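Local coordinates for uncharacterized protein ygiD (Escherichia coli, PDB 2PW6) that opens the aromatic ring of L-DOPA between carbons 4 and 5 in vitro, as a zinc-containing extradiol dioxygenase whose physiological substrate is unknown, at residues A[45-50]-A[134-139]. Numbering follows the deposited sequence.
Sequences LPRPQA and ADIPMV
The guanidinium of Arg47 has CD1 of Ile136 over one face and the carboxylate of Asp135 at its edge, OD2 lying near the guanidinium plane. The two flat groups stand almost perpendicular, 86° apart, and a single nitrogen meets a single oxygen: Arg47 NH2 approaches Asp135 OD2 to 2.7 Å, whereas Asp135 OD1 stays 3.7 Å from the same nitrogen. The hydrogen bond within this bridge is weak, bent to 128° at the hydrogen. Water 1 gives a second link, accepting from Arg47 NH2 and donating to the backbone O of Asp135, which ties the arginine to both the side chain and the main chain of one residue. With CG anti to the backbone N (chi1 -179°) and the chain bent at chi2, the arginine reaches across to the acid. The same methyl, CD1 of Ile136, also packs on Pro48 CD at 3.6 Å and on Arg47 CD at 3.9 Å; Tyr131 also touches both Pro48 and Ile136. Further along, Pro137 sets its ring CD 3.3 Å from Gln49 O, and Ala50 CA makes a CA-H...O contact of 3.2 Å with Pro137 O. Here the segments enter the neighbouring parallel strands 50-60 and 138-144 of the central sheet, where backbone hydrogen bonds join Ile51 to Pro137 and Val139. The contact thus runs from the start of two paired strands, through buried Ile136 and Pro48, to an exposed arginine. Away from the zinc-binding histidines, it joins the loops leading into two strands: the bent, water-supplemented salt bridge suggests a modest electrostatic contribution, while Ile136 and Pro48 supply apolar packing.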
loop_
_atom_site.group_PDB
_atom_site.type_symbol
_atom_site.label_atom_id
_atom_site.label_comp_id
_atom_site.label_asym_id
_atom_site.label_seq_id
_atom_site.Cartn_x
_atom_site.Cartn_y
_atom_site.Cartn_z
ATOM N N LEU A 45 -9.073 -20.968 16.734
ATOM C CA LEU A 45 -7.869 -21.768 16.510
ATOM C C LEU A 45 -6.969 -21.772 17.741
ATOM O O LEU A 45 -6.971 -20.808 18.521
ATOM C CB LEU A 45 -7.101 -21.299 15.269
ATOM C CG LEU A 45 -7.780 -21.457 13.909
ATOM C CD1 LEU A 45 -6.931 -20.784 12.851
ATOM C CD2 LEU A 45 -8.045 -22.918 13.548
ATOM N N PRO A 46 -6.218 -22.872 17.931
ATOM C CA PRO A 46 -5.206 -22.911 18.979
ATOM C C PRO A 46 -4.281 -21.696 18.874
ATOM O O PRO A 46 -3.698 -21.436 17.830
ATOM C CB PRO A 46 -4.442 -24.220 18.695
ATOM C CG PRO A 46 -4.869 -24.644 17.307
ATOM C CD PRO A 46 -6.264 -24.138 17.175
ATOM N N ARG A 47 -4.226 -20.936 19.954
ATOM C CA ARG A 47 -3.335 -19.804 20.116
ATOM C C ARG A 47 -1.871 -20.224 19.887
ATOM O O ARG A 47 -1.402 -21.183 20.510
ATOM C CB ARG A 47 -3.519 -19.265 21.528
ATOM C CG ARG A 47 -2.689 -18.079 21.860
ATOM C CD ARG A 47 -3.468 -16.807 21.668
ATOM N NE ARG A 47 -2.902 -15.765 22.515
ATOM C CZ ARG A 47 -3.467 -14.586 22.734
ATOM N NH1 ARG A 47 -4.627 -14.278 22.155
ATOM N NH2 ARG A 47 -2.861 -13.712 23.532
ATOM N N PRO A 48 -1.164 -19.529 18.958
ATOM C CA PRO A 48 0.234 -19.838 18.626
ATOM C C PRO A 48 1.255 -19.192 19.554
ATOM O O PRO A 48 1.058 -18.070 20.020
ATOM C CB PRO A 48 0.412 -19.270 17.196
ATOM C CG PRO A 48 -0.835 -18.565 16.867
ATOM C CD PRO A 48 -1.681 -18.444 18.110
ATOM N N GLN A 49 2.347 -19.922 19.781
ATOM C CA GLN A 49 3.550 -19.394 20.426
ATOM C C GLN A 49 4.103 -18.231 19.625
ATOM O O GLN A 49 4.558 -17.239 20.211
ATOM C CB GLN A 49 4.611 -20.482 20.562
ATOM C CG GLN A 49 4.878 -20.940 22.008
ATOM C CD GLN A 49 3.620 -21.434 22.725
ATOM O OE1 GLN A 49 2.816 -20.635 23.234
ATOM N NE2 GLN A 49 3.456 -22.759 22.781
ATOM N N ALA A 50 4.044 -18.375 18.293
ATOM C CA ALA A 50 4.492 -17.368 17.317
ATOM C C ALA A 50 3.934 -17.635 15.885
ATOM O O ALA A 50 3.369 -18.700 15.594
ATOM C CB ALA A 50 6.019 -17.270 17.295
ATOM N N ALA A 134 -2.468 -7.519 18.836
ATOM C CA ALA A 134 -1.094 -7.553 18.353
ATOM C C ALA A 134 -0.147 -8.027 19.474
ATOM O O ALA A 134 0.863 -7.379 19.773
ATOM C CB ALA A 134 -0.680 -6.185 17.789
ATOM N N ASP A 135 -0.507 -9.165 20.076
ATOM C CA ASP A 135 0.216 -9.741 21.233
ATOM C C ASP A 135 0.829 -11.114 20.963
ATOM O O ASP A 135 1.308 -11.789 21.894
ATOM C CB ASP A 135 -0.703 -9.831 22.468
ATOM C CG ASP A 135 -1.957 -10.701 22.229
ATOM O OD1 ASP A 135 -2.315 -10.992 21.061
ATOM O OD2 ASP A 135 -2.614 -11.072 23.229
ATOM N N ILE A 136 0.785 -11.538 19.701
ATOM C CA ILE A 136 1.419 -12.785 19.271
ATOM C C ILE A 136 2.772 -12.475 18.608
ATOM O O ILE A 136 2.832 -11.667 17.680
ATOM C CB ILE A 136 0.475 -13.612 18.358
ATOM C CG1 ILE A 136 -0.894 -13.759 19.069
ATOM C CG2 ILE A 136 1.138 -14.927 17.943
ATOM C CD1 ILE A 136 -1.699 -14.941 18.719
ATOM N N PRO A 137 3.866 -13.088 19.114
ATOM C CA PRO A 137 5.190 -12.826 18.544
ATOM C C PRO A 137 5.231 -13.280 17.094
ATOM O O PRO A 137 4.522 -14.213 16.718
ATOM C CB PRO A 137 6.126 -13.672 19.412
ATOM C CG PRO A 137 5.349 -13.880 20.705
ATOM C CD PRO A 137 3.940 -14.044 20.238
HETATM N N MSE A 138 6.061 -12.624 16.292
HETATM C CA MSE A 138 5.912 -12.703 14.855
HETATM C C MSE A 138 7.202 -12.481 14.088
HETATM O O MSE A 138 8.060 -11.726 14.503
HETATM C CB MSE A 138 4.852 -11.689 14.422
HETATM C CG MSE A 138 4.260 -11.909 13.067
HETATM SE SE MSE A 138 2.728 -10.673 12.795
HETATM C CE MSE A 138 1.289 -11.812 13.412
ATOM N N VAL A 139 7.286 -13.183 12.964
ATOM C CA VAL A 139 8.317 -13.069 11.947
ATOM C C VAL A 139 7.643 -12.860 10.555
ATOM O O VAL A 139 6.631 -13.476 10.245
ATOM C CB VAL A 139 9.198 -14.346 12.024
ATOM C CG1 VAL A 139 9.875 -14.636 10.757
ATOM C CG2 VAL A 139 10.271 -14.200 13.187
HETATM O O HOH W 1 -0.001 -14.472 23.091
#